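Local coordinates for protein Ufm1-specific protease (Caenorhabditis elegans, PDB 5EJJ) that cleaves the peptide bond at the C-terminal glycine of the ubiquitin-like modifier Ufm1 as a thiol protease, and is needed to localise certain odorant receptors to cilia, at residues A[31-36]-A[51-56]; A[45-50]-A[120-125]; A[129-134]-A[202-207]; A[356-361]-A[377-382]. All blocks are in the same frame, centred on the assembly; numbering follows the deposited sequence.

Following the chain from its N terminus, contact 1 joins 31-36 to 51-56 and closes the beta hairpin of strands 33-40 and 45-53. Contact 2 opens inside that loop, at 45-50, and closes only at 120-125, so the two cross; it brings the loop before strand 127-139 against strand 45-53, which both share, and they touch where Leu50 N lies 2.8 Å from Phe36 O, a probable hydrogen bond. Contact 3 starts soon afterwards, its first segment adjoining the second of contact 2, and pairs 129-134 with 202-207 in a second sheet. Contact 4 comes last in series, closing a loop that holds strand 371-374 in the protease part, its centre about 37 Å from that of contact 1.

Contact 1: residues A[31-36]-A[51-56]; sequences TTIGGF and FAYAED
Ile33 and Tyr53 face each other near the open end of a beta hairpin, strands 33-40 and 45-53, that belongs to the N-terminal MPN domain. The register is antiparallel: Ile33 with Tyr53 and Gly35 with Phe51 are non-hydrogen-bonded pairs, and between them Gly34 and Ala52 form the hydrogen-bonded one, with Gly34 N to Ala52 O at 2.7 Å and Ala52 N to Gly34 O at 2.8 Å. Past the last full pair the ladder frays, since Ala54 N to Thr32 O is a weak bond of 3.4 Å. On the face carrying Ile33, Tyr53 and Phe51, the side chains of Ile33 and Tyr53 run alongside one another. With CG1 set beside the backbone N (chi1 -77°), Ile33 lays that carbon over one face of the tyrosine ring, 3.8 Å from the centroid and 29° off the normal, a CH-pi contact. Ile33 CD1 carries on along the same ring to 3.5 Å from Tyr53 CE2, while Thr31 O lies in plane at the ring's edge. An alanine in place of Tyr53 would remove the ring and is likely to leave CG1 and CD1 of Ile33 without their aromatic partner, opening a gap on this face. Phe51 continues the face against helix 8-19, meeting Tyr15 edge-to-face. Phe36 belongs to the other side and packs on helix 59-68; across the hairpin Asp56, whose carboxylate forms a salt bridge with Arg321, presents its backbone O to the edge of the Phe36 ring, 4.1 Å from CZ.

Contact 2: residues A[45-50]-A[120-125]; sequences QVIHVL and EHVLME
Val122, in the loop linking strands 117-119 and 127-139, rests against Gln45 and Ile47 at the start of strand 45-53 of the MPN domain. The contact is small, with 157 Å² buried, and is carried by side chains: the nearest CA pair, Ile47 and Val122, is still 7.6 Å apart. Gln45 bridges the interval because its chain is extended, CG lying anti to the backbone N (chi1 -175°). It meets Val122 from the opposite direction, bringing NE2 to 3.5 Å from Val122 CG1. That same nitrogen gives a weak hydrogen bond to Glu120 OE2, 3.4 Å long, with the amide and carboxylate planes turned 85° against each other. At its other polar atom, OE1, the amide takes a hydrogen bond from Arg40, so both ends of the group are engaged and its rotation is probably restrained. Ile47 crosses Val122 at about a right angle and touches the same methyl branch, its CD1 lying 3.9 Å from CG1. CG1 of Val122 thus meets both the amide end of Gln45 and the aliphatic end of Ile47. Further along the loop, Glu125 forms a salt bridge with Arg43, in the turn that leads into the strand. The strand backbone is irregular here: Ile47, with psi at -37°, and His48 stand together opposite the single residue Phe38 of strand 33-40, a classic beta bulge.

Contact 3: residues A[129-134]-A[202-207]; sequences CVSRVG and FTAMQS
Phe202 and Ala204 meet strand 127-139 in quite different ways, one with a ring and the other with a bare methyl. The phenyl group, set beside its backbone N (chi1 -62°), brings CE1 to 4.0 Å from Cys129 CB. Cys129 SG stands 5.3 Å from the centroid of the Phe202 ring and 67° off its normal, an oblique sulfur-aromatic contact. Next to this pair, Phe202 N donates to Val130 O at 2.8 Å, almost linear. These are parallel neighbours in a mixed five-stranded sheet, where strand 127-139 lies between 199-205 and the antiparallel strand 235-247, although the short segments splay by 47°. Ser131 points at the partner strand and places CB 3.3 Å from Phe202 O, while its OG lies 3.9 Å from Ala204 CB. Beyond the backbone bond, that methyl does the reaching: Ala204 CB sits 3.7 Å from Arg132 O and 4.0 Å from Val133 CG2. Tyr164, of strand 163-166 on the far side of 199-205, touches the side chains of Ser131, Phe202 and Ala204 alike.

Contact 4: residues A[356-361]-A[377-382]; sequences IREPHL and GPYNYH
Tyr379 holds its CG between its own backbone N and carbonyl carbon (chi1 57°), and this turns the ring across Glu358 and Pro359 until the hydroxyl arrives at His360. Glu358 CA lies over one ring face, 4.2 Å from the centroid, a CH-pi contact, while Pro359 CD comes obliquely to CE1. The hydroxyl has two partners on one residue: His360 N donates to Tyr379 OH over 3.3 Å, and His360 ND1 shares a hydrogen bond of 3.0 Å with it. ND1 approaches in the plane of the tyrosine ring, and the two rings meet rim to rim with their planes only 22° apart. A phenylalanine in place of Tyr379 would probably leave the backbone N and ND1 of His360 without this oxygen and the imidazole freer to turn. The backbones are stitched by a single bridge round Arg357 and Asn380, with Glu358 N bonded to Tyr379 O and Tyr381 N to Ile356 O, each 3.1 Å long. Pro359 CG also packs 3.7 Å from Tyr381 CB. The ring of Tyr381 leads away, and its hydroxyl hydrogen-bonds the backbone O of Asp520, an active-site residue by similarity. The chemistry is consistent with two different links: the hydroxyl of Tyr379 joins 377-382 to 356-361, and that of Tyr381 joins 377-382 to the backbone of Asp520, probably part of the active site.

Contact 1: residues A[31-36]-A[51-56]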
loop_
_atom_site.group_PDB
_atom_site.type_symbol
_atom_site.label_atom_id
_atom_site.label_comp_id
_atom_site.label_asym_id
_atom_site.label_seq_id
_atom_site.Cartn_x
_atom_site.Cartn_y
_atom_site.Cartn_z
ATOM N N THR A 31 28.294 -10.218 -2.569
ATOM C CA THR A 31 28.648 -11.635 -2.688
ATOM C C THR A 31 27.475 -12.544 -2.304
ATOM O O THR A 31 26.567 -12.781 -3.104
ATOM C CB THR A 31 29.907 -12.007 -1.827
ATOM O OG1 THR A 31 29.633 -11.828 -0.428
ATOM C CG2 THR A 31 31.129 -11.161 -2.227
ATOM N N THR A 32 27.501 -13.040 -1.066
ATOM C CA THR A 32 26.455 -13.909 -0.536
ATOM C C THR A 32 25.237 -13.106 -0.064
ATOM O O THR A 32 25.176 -11.890 -0.229
ATOM C CB THR A 32 26.974 -14.697 0.667
ATOM O OG1 THR A 32 27.169 -13.801 1.770
ATOM C CG2 THR A 32 28.287 -15.374 0.342
ATOM N N ILE A 33 24.281 -13.794 0.553
ATOM C CA ILE A 33 23.040 -13.173 1.003
ATOM C C ILE A 33 22.676 -13.618 2.423
ATOM O O ILE A 33 22.684 -14.816 2.734
ATOM C CB ILE A 33 21.892 -13.499 0.027
ATOM C CG1 ILE A 33 22.013 -12.634 -1.227
ATOM C CG2 ILE A 33 20.560 -13.290 0.674
ATOM C CD1 ILE A 33 20.973 -12.914 -2.288
ATOM N N GLY A 34 22.377 -12.646 3.286
ATOM C CA GLY A 34 21.951 -12.921 4.653
ATOM C C GLY A 34 20.665 -12.166 4.902
ATOM O O GLY A 34 19.978 -11.810 3.941
ATOM N N GLY A 35 20.320 -11.907 6.162
ATOM C CA GLY A 35 19.197 -11.013 6.415
ATOM C C GLY A 35 18.694 -10.841 7.833
ATOM O O GLY A 35 19.155 -11.511 8.754
ATOM N N PHE A 36 17.728 -9.940 8.000
ATOM C CA PHE A 36 17.101 -9.718 9.305
ATOM C C PHE A 36 15.640 -10.193 9.374
ATOM O O PHE A 36 14.924 -10.196 8.366
ATOM C CB PHE A 36 17.195 -8.246 9.708
ATOM C CG PHE A 36 18.497 -7.615 9.352
ATOM C CD1 PHE A 36 18.611 -6.843 8.202
ATOM C CD2 PHE A 36 19.617 -7.807 10.151
ATOM C CE1 PHE A 36 19.817 -6.249 7.865
ATOM C CE2 PHE A 36 20.829 -7.226 9.823
ATOM C CZ PHE A 36 20.930 -6.442 8.678
ATOM N N PHE A 51 15.837 -9.844 3.303
ATOM C CA PHE A 51 17.100 -10.370 2.809
ATOM C C PHE A 51 18.028 -9.241 2.354
ATOM O O PHE A 51 17.572 -8.178 1.902
ATOM C CB PHE A 51 16.844 -11.349 1.662
ATOM C CG PHE A 51 16.120 -12.582 2.078
ATOM C CD1 PHE A 51 14.750 -12.672 1.943
ATOM C CD2 PHE A 51 16.802 -13.652 2.619
ATOM C CE1 PHE A 51 14.066 -13.821 2.334
ATOM C CE2 PHE A 51 16.123 -14.809 3.027
ATOM C CZ PHE A 51 14.757 -14.891 2.886
ATOM N N ALA A 52 19.331 -9.481 2.474
ATOM C CA ALA A 52 20.343 -8.512 2.062
ATOM C C ALA A 52 21.679 -9.177 1.727
ATOM O O ALA A 52 22.079 -10.160 2.377
ATOM C CB ALA A 52 20.551 -7.481 3.145
ATOM N N TYR A 53 22.365 -8.630 0.716
ATOM C CA TYR A 53 23.741 -9.010 0.414
ATOM C C TYR A 53 24.664 -8.495 1.520
ATOM O O TYR A 53 24.303 -7.575 2.253
ATOM C CB TYR A 53 24.168 -8.443 -0.932
ATOM C CG TYR A 53 23.382 -8.960 -2.115
ATOM C CD1 TYR A 53 22.264 -8.290 -2.570
ATOM C CD2 TYR A 53 23.768 -10.112 -2.788
ATOM C CE1 TYR A 53 21.547 -8.747 -3.667
ATOM C CE2 TYR A 53 23.055 -10.582 -3.882
ATOM C CZ TYR A 53 21.946 -9.891 -4.320
ATOM O OH TYR A 53 21.226 -10.340 -5.414
ATOM N N ALA A 54 25.851 -9.077 1.638
ATOM C CA ALA A 54 26.701 -8.837 2.802
ATOM C C ALA A 54 27.068 -7.378 3.048
ATOM O O ALA A 54 27.294 -7.002 4.205
ATOM C CB ALA A 54 27.941 -9.700 2.742
ATOM N N GLU A 55 27.123 -6.563 1.986
ATOM C CA GLU A 55 27.381 -5.124 2.154
ATOM C C GLU A 55 26.373 -4.550 3.133
ATOM O O GLU A 55 26.737 -3.860 4.088
ATOM C CB GLU A 55 27.239 -4.327 0.854
ATOM C CG GLU A 55 27.968 -4.873 -0.327
ATOM C CD GLU A 55 27.047 -5.648 -1.245
ATOM O OE1 GLU A 55 27.001 -6.899 -1.110
ATOM O OE2 GLU A 55 26.365 -5.004 -2.087
ATOM N N ASP A 56 25.103 -4.862 2.892
ATOM C CA ASP A 56 24.007 -4.220 3.593
ATOM C C ASP A 56 23.662 -4.852 4.929
ATOM O O ASP A 56 22.723 -4.414 5.585
ATOM C CB ASP A 56 22.780 -4.176 2.693
ATOM C CG ASP A 56 23.100 -3.653 1.292
ATOM O OD1 ASP A 56 23.286 -2.415 1.135
ATOM O OD2 ASP A 56 23.158 -4.483 0.351
#

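Contact 2: residues A[45-50]-A[120-125]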
loop_
_atom_site.group_PDB
_atom_site.type_symbol
_atom_site.label_atom_id
_atom_site.label_comp_id
_atom_site.label_asym_id
_atom_site.label_seq_id
_atom_site.Cartn_x
_atom_site.Cartn_y
_atom_site.Cartn_z
ATOM N N GLN A 45 5.561 -14.014 16.591
ATOM C CA GLN A 45 5.008 -14.022 15.241
ATOM C C GLN A 45 5.876 -13.196 14.289
ATOM O O GLN A 45 5.999 -12.003 14.459
ATOM C CB GLN A 45 3.583 -13.476 15.269
ATOM C CG GLN A 45 2.895 -13.555 13.942
ATOM C CD GLN A 45 1.620 -12.773 13.927
ATOM O OE1 GLN A 45 1.547 -11.690 14.484
ATOM N NE2 GLN A 45 0.599 -13.316 13.285
ATOM N N VAL A 46 6.492 -13.827 13.300
ATOM C CA VAL A 46 7.378 -13.102 12.396
ATOM C C VAL A 46 6.553 -12.334 11.379
ATOM O O VAL A 46 5.658 -12.891 10.794
ATOM C CB VAL A 46 8.319 -14.081 11.656
ATOM C CG1 VAL A 46 9.085 -13.368 10.579
ATOM C CG2 VAL A 46 9.277 -14.736 12.633
ATOM N N ILE A 47 6.837 -11.061 11.145
ATOM C CA ILE A 47 6.029 -10.317 10.182
ATOM C C ILE A 47 6.791 -9.999 8.900
ATOM O O ILE A 47 6.207 -10.012 7.828
ATOM C CB ILE A 47 5.456 -9.014 10.786
ATOM C CG1 ILE A 47 4.613 -9.326 12.009
ATOM C CG2 ILE A 47 4.598 -8.282 9.795
ATOM C CD1 ILE A 47 3.462 -10.192 11.715
ATOM N N HIS A 48 8.083 -9.702 9.010
ATOM C CA HIS A 48 8.899 -9.309 7.855
ATOM C C HIS A 48 10.223 -10.053 7.845
ATOM O O HIS A 48 10.994 -9.952 8.790
ATOM C CB HIS A 48 9.243 -7.822 7.888
ATOM C CG HIS A 48 8.059 -6.907 7.844
ATOM N ND1 HIS A 48 7.246 -6.788 6.738
ATOM C CD2 HIS A 48 7.577 -6.035 8.762
ATOM C CE1 HIS A 48 6.295 -5.904 6.986
ATOM N NE2 HIS A 48 6.474 -5.430 8.207
ATOM N N VAL A 49 10.504 -10.792 6.781
ATOM C CA VAL A 49 11.832 -11.341 6.611
ATOM C C VAL A 49 12.552 -10.544 5.531
ATOM O O VAL A 49 12.154 -10.540 4.369
ATOM C CB VAL A 49 11.786 -12.819 6.277
ATOM C CG1 VAL A 49 13.186 -13.336 6.076
ATOM C CG2 VAL A 49 11.113 -13.573 7.404
ATOM N N LEU A 50 13.594 -9.824 5.919
ATOM C CA LEU A 50 14.281 -8.981 4.948
ATOM C C LEU A 50 15.669 -9.502 4.579
ATOM O O LEU A 50 16.555 -9.607 5.427
ATOM C CB LEU A 50 14.333 -7.543 5.424
ATOM C CG LEU A 50 12.947 -6.902 5.470
ATOM C CD1 LEU A 50 13.011 -5.478 6.058
ATOM C CD2 LEU A 50 12.275 -6.923 4.081
ATOM N N GLU A 120 2.236 -20.170 8.532
ATOM C CA GLU A 120 0.932 -19.603 8.775
ATOM C C GLU A 120 0.721 -18.451 7.831
ATOM O O GLU A 120 1.667 -17.754 7.486
ATOM C CB GLU A 120 0.849 -19.130 10.215
ATOM C CG GLU A 120 0.024 -17.878 10.453
ATOM C CD GLU A 120 -0.293 -17.682 11.933
ATOM O OE1 GLU A 120 -0.805 -18.671 12.534
ATOM O OE2 GLU A 120 -0.017 -16.567 12.480
ATOM N N HIS A 121 -0.511 -18.266 7.376
ATOM C CA HIS A 121 -0.772 -17.218 6.420
ATOM C C HIS A 121 -1.204 -16.023 7.260
ATOM O O HIS A 121 -2.373 -15.874 7.586
ATOM C CB HIS A 121 -1.816 -17.662 5.385
ATOM C CG HIS A 121 -2.196 -16.596 4.400
ATOM N ND1 HIS A 121 -1.265 -15.813 3.750
ATOM C CD2 HIS A 121 -3.411 -16.179 3.961
ATOM C CE1 HIS A 121 -1.888 -14.956 2.953
ATOM N NE2 HIS A 121 -3.190 -15.159 3.064
ATOM N N VAL A 122 -0.226 -15.203 7.641
ATOM C CA VAL A 122 -0.424 -14.077 8.544
ATOM C C VAL A 122 -1.255 -13.005 7.876
ATOM O O VAL A 122 -0.970 -12.644 6.725
ATOM C CB VAL A 122 0.918 -13.435 8.902
ATOM C CG1 VAL A 122 0.713 -12.322 9.932
ATOM C CG2 VAL A 122 1.910 -14.493 9.380
ATOM N N LEU A 123 -2.256 -12.499 8.608
ATOM C CA LEU A 123 -3.264 -11.570 8.082
ATOM C C LEU A 123 -3.130 -10.153 8.635
ATOM O O LEU A 123 -2.582 -9.957 9.722
ATOM C CB LEU A 123 -4.664 -12.074 8.429
ATOM C CG LEU A 123 -5.083 -13.481 7.980
ATOM C CD1 LEU A 123 -6.426 -13.857 8.571
ATOM C CD2 LEU A 123 -5.118 -13.590 6.477
ATOM N N MET A 124 -3.647 -9.159 7.906
ATOM C CA MET A 124 -3.688 -7.798 8.439
ATOM C C MET A 124 -4.510 -7.810 9.693
ATOM O O MET A 124 -5.301 -8.719 9.913
ATOM C CB MET A 124 -4.291 -6.818 7.450
ATOM C CG MET A 124 -3.246 -6.192 6.597
ATOM S SD MET A 124 -3.940 -5.317 5.212
ATOM C CE MET A 124 -5.352 -6.366 4.855
ATOM N N GLU A 125 -4.345 -6.790 10.512
ATOM C CA GLU A 125 -4.972 -6.789 11.812
ATOM C C GLU A 125 -4.849 -5.370 12.325
ATOM O O GLU A 125 -3.824 -4.733 12.107
ATOM C CB GLU A 125 -4.183 -7.726 12.700
ATOM C CG GLU A 125 -4.913 -8.243 13.885
ATOM C CD GLU A 125 -4.078 -9.259 14.654
ATOM O OE1 GLU A 125 -3.567 -10.243 14.037
ATOM O OE2 GLU A 125 -3.921 -9.054 15.883
#

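Contact 3: residues A[129-134]-A[202-207]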
loop_
_atom_site.group_PDB
_atom_site.type_symbol
_atom_site.label_atom_id
_atom_site.label_comp_id
_atom_site.label_asym_id
_atom_site.label_seq_id
_atom_site.Cartn_x
_atom_site.Cartn_y
_atom_site.Cartn_z
ATOM N N CYS A 129 -3.839 4.426 14.107
ATOM C CA CYS A 129 -3.915 5.766 14.713
ATOM C C CYS A 129 -2.928 6.700 14.041
ATOM O O CYS A 129 -1.812 6.295 13.765
ATOM C CB CYS A 129 -3.552 5.709 16.180
ATOM S SG CYS A 129 -4.533 4.555 17.092
ATOM N N VAL A 130 -3.307 7.950 13.807
ATOM C CA VAL A 130 -2.404 8.868 13.124
ATOM C C VAL A 130 -2.488 10.308 13.667
ATOM O O VAL A 130 -3.524 10.735 14.142
ATOM C CB VAL A 130 -2.691 8.837 11.616
ATOM C CG1 VAL A 130 -4.104 9.227 11.369
ATOM C CG2 VAL A 130 -1.770 9.750 10.859
ATOM N N SER A 131 -1.387 11.047 13.620
ATOM C CA SER A 131 -1.395 12.462 13.981
ATOM C C SER A 131 -0.299 13.201 13.224
ATOM O O SER A 131 0.669 12.581 12.803
ATOM C CB SER A 131 -1.238 12.644 15.491
ATOM O OG SER A 131 0.011 12.155 15.939
ATOM N N ARG A 132 -0.480 14.506 13.000
ATOM C CA ARG A 132 0.590 15.350 12.469
ATOM C C ARG A 132 1.427 15.806 13.629
ATOM O O ARG A 132 0.914 16.168 14.699
ATOM C CB ARG A 132 0.052 16.591 11.806
ATOM C CG ARG A 132 -0.196 16.454 10.374
ATOM C CD ARG A 132 -0.082 17.802 9.681
ATOM N NE ARG A 132 0.762 17.644 8.501
ATOM C CZ ARG A 132 1.181 18.645 7.746
ATOM N NH1 ARG A 132 0.808 19.889 8.061
ATOM N NH2 ARG A 132 1.972 18.395 6.690
ATOM N N VAL A 133 2.731 15.783 13.424
ATOM C CA VAL A 133 3.653 16.180 14.462
ATOM C C VAL A 133 4.738 16.990 13.797
ATOM O O VAL A 133 5.156 16.659 12.690
ATOM C CB VAL A 133 4.299 14.972 15.097
ATOM C CG1 VAL A 133 5.246 15.436 16.126
ATOM C CG2 VAL A 133 3.253 14.066 15.719
ATOM N N GLY A 134 5.180 18.063 14.440
ATOM C CA GLY A 134 6.237 18.878 13.870
ATOM C C GLY A 134 7.351 19.071 14.864
ATOM O O GLY A 134 7.125 19.007 16.071
ATOM N N PHE A 202 -5.809 11.715 15.509
ATOM C CA PHE A 202 -5.650 12.530 16.737
ATOM C C PHE A 202 -4.920 13.853 16.514
ATOM O O PHE A 202 -4.243 14.060 15.501
ATOM C CB PHE A 202 -4.868 11.810 17.824
ATOM C CG PHE A 202 -5.498 10.555 18.316
ATOM C CD1 PHE A 202 -5.534 9.419 17.517
ATOM C CD2 PHE A 202 -5.973 10.472 19.614
ATOM C CE1 PHE A 202 -6.064 8.228 17.995
ATOM C CE2 PHE A 202 -6.516 9.285 20.116
ATOM C CZ PHE A 202 -6.560 8.166 19.304
ATOM N N THR A 203 -5.054 14.746 17.490
ATOM C CA THR A 203 -4.286 15.979 17.492
ATOM C C THR A 203 -3.161 15.825 18.497
ATOM O O THR A 203 -3.404 15.457 19.650
ATOM C CB THR A 203 -5.144 17.177 17.845
ATOM O OG1 THR A 203 -5.979 17.494 16.726
ATOM C CG2 THR A 203 -4.257 18.369 18.127
ATOM N N ALA A 204 -1.923 16.055 18.064
ATOM C CA ALA A 204 -0.794 15.853 18.972
ATOM C C ALA A 204 -0.449 17.165 19.667
ATOM O O ALA A 204 -0.385 18.237 19.037
ATOM C CB ALA A 204 0.415 15.281 18.251
ATOM N N MET A 205 -0.245 17.072 20.975
ATOM C CA MET A 205 -0.139 18.254 21.799
ATOM C C MET A 205 0.977 18.135 22.805
ATOM O O MET A 205 1.487 17.054 23.057
ATOM C CB MET A 205 -1.459 18.479 22.505
ATOM C CG MET A 205 -2.524 18.820 21.524
ATOM S SD MET A 205 -4.120 19.031 22.258
ATOM C CE MET A 205 -4.123 17.699 23.454
ATOM N N GLN A 206 1.338 19.252 23.406
ATOM C CA GLN A 206 2.411 19.276 24.365
ATOM C C GLN A 206 2.083 20.311 25.445
ATOM O O GLN A 206 1.311 21.262 25.196
ATOM C CB GLN A 206 3.650 19.683 23.612
ATOM C CG GLN A 206 4.914 19.599 24.346
ATOM C CD GLN A 206 6.029 20.157 23.520
ATOM O OE1 GLN A 206 5.794 20.914 22.567
ATOM N NE2 GLN A 206 7.258 19.784 23.860
ATOM N N SER A 207 2.659 20.125 26.635
ATOM C CA SER A 207 2.532 21.096 27.727
ATOM C C SER A 207 3.039 22.487 27.296
ATOM O O SER A 207 4.050 22.590 26.591
ATOM C CB SER A 207 3.305 20.588 28.950
ATOM O OG SER A 207 3.341 21.536 30.003
#

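Contact 4: residues A[356-361]-A[377-382]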
loop_
_atom_site.group_PDB
_atom_site.type_symbol
_atom_site.label_atom_id
_atom_site.label_comp_id
_atom_site.label_asym_id
_atom_site.label_seq_id
_atom_site.Cartn_x
_atom_site.Cartn_y
_atom_site.Cartn_z
ATOM N N ILE A 356 -14.288 6.431 -3.267
ATOM C CA ILE A 356 -14.033 5.125 -2.653
ATOM C C ILE A 356 -12.829 4.421 -3.299
ATOM O O ILE A 356 -12.677 4.444 -4.525
ATOM C CB ILE A 356 -15.276 4.229 -2.792
ATOM C CG1 ILE A 356 -16.454 4.872 -2.064
ATOM C CG2 ILE A 356 -15.010 2.804 -2.305
ATOM C CD1 ILE A 356 -17.701 4.050 -2.113
ATOM N N ARG A 357 -11.971 3.810 -2.475
ATOM C CA ARG A 357 -10.806 3.069 -2.970
ATOM C C ARG A 357 -11.088 1.575 -2.869
ATOM O O ARG A 357 -11.420 1.077 -1.796
ATOM C CB ARG A 357 -9.541 3.450 -2.188
ATOM C CG ARG A 357 -8.228 2.827 -2.671
ATOM C CD ARG A 357 -7.125 3.057 -1.628
ATOM N NE ARG A 357 -5.764 2.659 -2.020
ATOM C CZ ARG A 357 -4.738 3.509 -2.163
ATOM N NH1 ARG A 357 -4.906 4.822 -1.968
ATOM N NH2 ARG A 357 -3.531 3.051 -2.500
ATOM N N GLU A 358 -10.985 0.880 -4.002
ATOM C CA GLU A 358 -11.204 -0.569 -4.095
ATOM C C GLU A 358 -12.510 -1.070 -3.467
ATOM O O GLU A 358 -12.495 -1.652 -2.383
ATOM C CB GLU A 358 -10.005 -1.327 -3.523
ATOM C CG GLU A 358 -8.723 -1.130 -4.336
ATOM C CD GLU A 358 -7.579 -2.046 -3.905
ATOM O OE1 GLU A 358 -6.938 -1.724 -2.871
ATOM O OE2 GLU A 358 -7.327 -3.074 -4.600
ATOM N N PRO A 359 -13.651 -0.844 -4.146
ATOM C CA PRO A 359 -14.923 -1.339 -3.621
ATOM C C PRO A 359 -14.983 -2.841 -3.725
ATOM O O PRO A 359 -15.535 -3.473 -2.841
ATOM C CB PRO A 359 -15.954 -0.723 -4.561
ATOM C CG PRO A 359 -15.272 0.459 -5.138
ATOM C CD PRO A 359 -13.861 0.026 -5.312
ATOM N N HIS A 360 -14.396 -3.417 -4.765
ATOM C CA HIS A 360 -14.492 -4.862 -4.945
ATOM C C HIS A 360 -13.861 -5.633 -3.791
ATOM O O HIS A 360 -13.964 -6.857 -3.732
ATOM C CB HIS A 360 -13.871 -5.302 -6.274
ATOM C CG HIS A 360 -12.451 -5.758 -6.158
ATOM N ND1 HIS A 360 -11.383 -4.880 -6.150
ATOM C CD2 HIS A 360 -11.918 -6.999 -6.056
ATOM C CE1 HIS A 360 -10.257 -5.562 -6.045
ATOM N NE2 HIS A 360 -10.554 -6.851 -5.985
ATOM N N LEU A 361 -13.198 -4.910 -2.885
ATOM C CA LEU A 361 -12.579 -5.519 -1.711
ATOM C C LEU A 361 -13.493 -5.398 -0.501
ATOM O O LEU A 361 -13.036 -5.405 0.642
ATOM C CB LEU A 361 -11.212 -4.898 -1.406
ATOM C CG LEU A 361 -10.048 -5.184 -2.361
ATOM C CD1 LEU A 361 -8.775 -4.574 -1.821
ATOM C CD2 LEU A 361 -9.867 -6.675 -2.637
ATOM N N GLY A 377 -3.580 -3.776 -8.933
ATOM C CA GLY A 377 -3.390 -2.813 -7.853
ATOM C C GLY A 377 -4.682 -2.202 -7.328
ATOM O O GLY A 377 -5.748 -2.801 -7.460
ATOM N N PRO A 378 -4.600 -1.011 -6.709
ATOM C CA PRO A 378 -5.782 -0.226 -6.293
ATOM C C PRO A 378 -6.292 0.783 -7.359
ATOM O O PRO A 378 -5.546 1.139 -8.270
ATOM C CB PRO A 378 -5.257 0.543 -5.075
ATOM C CG PRO A 378 -3.861 0.833 -5.450
ATOM C CD PRO A 378 -3.358 -0.430 -6.171
ATOM N N TYR A 379 -7.533 1.244 -7.205
ATOM C CA TYR A 379 -8.180 2.185 -8.125
ATOM C C TYR A 379 -9.281 2.894 -7.330
ATOM O O TYR A 379 -9.592 2.476 -6.217
ATOM C CB TYR A 379 -8.825 1.421 -9.293
ATOM C CG TYR A 379 -9.818 0.404 -8.790
ATOM C CD1 TYR A 379 -11.147 0.741 -8.594
ATOM C CD2 TYR A 379 -9.408 -0.873 -8.442
ATOM C CE1 TYR A 379 -12.042 -0.166 -8.092
ATOM C CE2 TYR A 379 -10.298 -1.798 -7.937
ATOM C CZ TYR A 379 -11.619 -1.442 -7.759
ATOM O OH TYR A 379 -12.512 -2.364 -7.249
ATOM N N ASN A 380 -9.892 3.935 -7.897
ATOM C CA ASN A 380 -11.104 4.526 -7.303
ATOM C C ASN A 380 -12.365 4.232 -8.114
ATOM O O ASN A 380 -12.294 3.839 -9.275
ATOM C CB ASN A 380 -10.983 6.041 -7.115
ATOM C CG ASN A 380 -10.085 6.423 -5.956
ATOM O OD1 ASN A 380 -10.171 5.840 -4.867
ATOM N ND2 ASN A 380 -9.204 7.405 -6.186
ATOM N N TYR A 381 -13.520 4.446 -7.494
ATOM C CA TYR A 381 -14.805 4.212 -8.138
ATOM C C TYR A 381 -15.422 5.536 -8.563
ATOM O O TYR A 381 -15.936 6.272 -7.727
ATOM C CB TYR A 381 -15.743 3.508 -7.161
ATOM C CG TYR A 381 -17.098 3.139 -7.724
ATOM C CD1 TYR A 381 -17.321 3.093 -9.095
ATOM C CD2 TYR A 381 -18.157 2.836 -6.877
ATOM C CE1 TYR A 381 -18.556 2.765 -9.607
ATOM C CE2 TYR A 381 -19.393 2.501 -7.377
ATOM C CZ TYR A 381 -19.590 2.467 -8.743
ATOM O OH TYR A 381 -20.828 2.133 -9.247
ATOM N N HIS A 382 -15.370 5.836 -9.859
ATOM C CA HIS A 382 -16.064 7.001 -10.401
ATOM C C HIS A 382 -17.379 6.580 -11.052
ATOM O O HIS A 382 -17.514 5.452 -11.535
ATOM C CB HIS A 382 -15.201 7.726 -11.426
ATOM C CG HIS A 382 -13.840 8.087 -10.924
ATOM N ND1 HIS A 382 -13.420 9.394 -10.787
ATOM C CD2 HIS A 382 -12.797 7.313 -10.540
ATOM C CE1 HIS A 382 -12.176 9.410 -10.345
ATOM N NE2 HIS A 382 -11.775 8.160 -10.182
#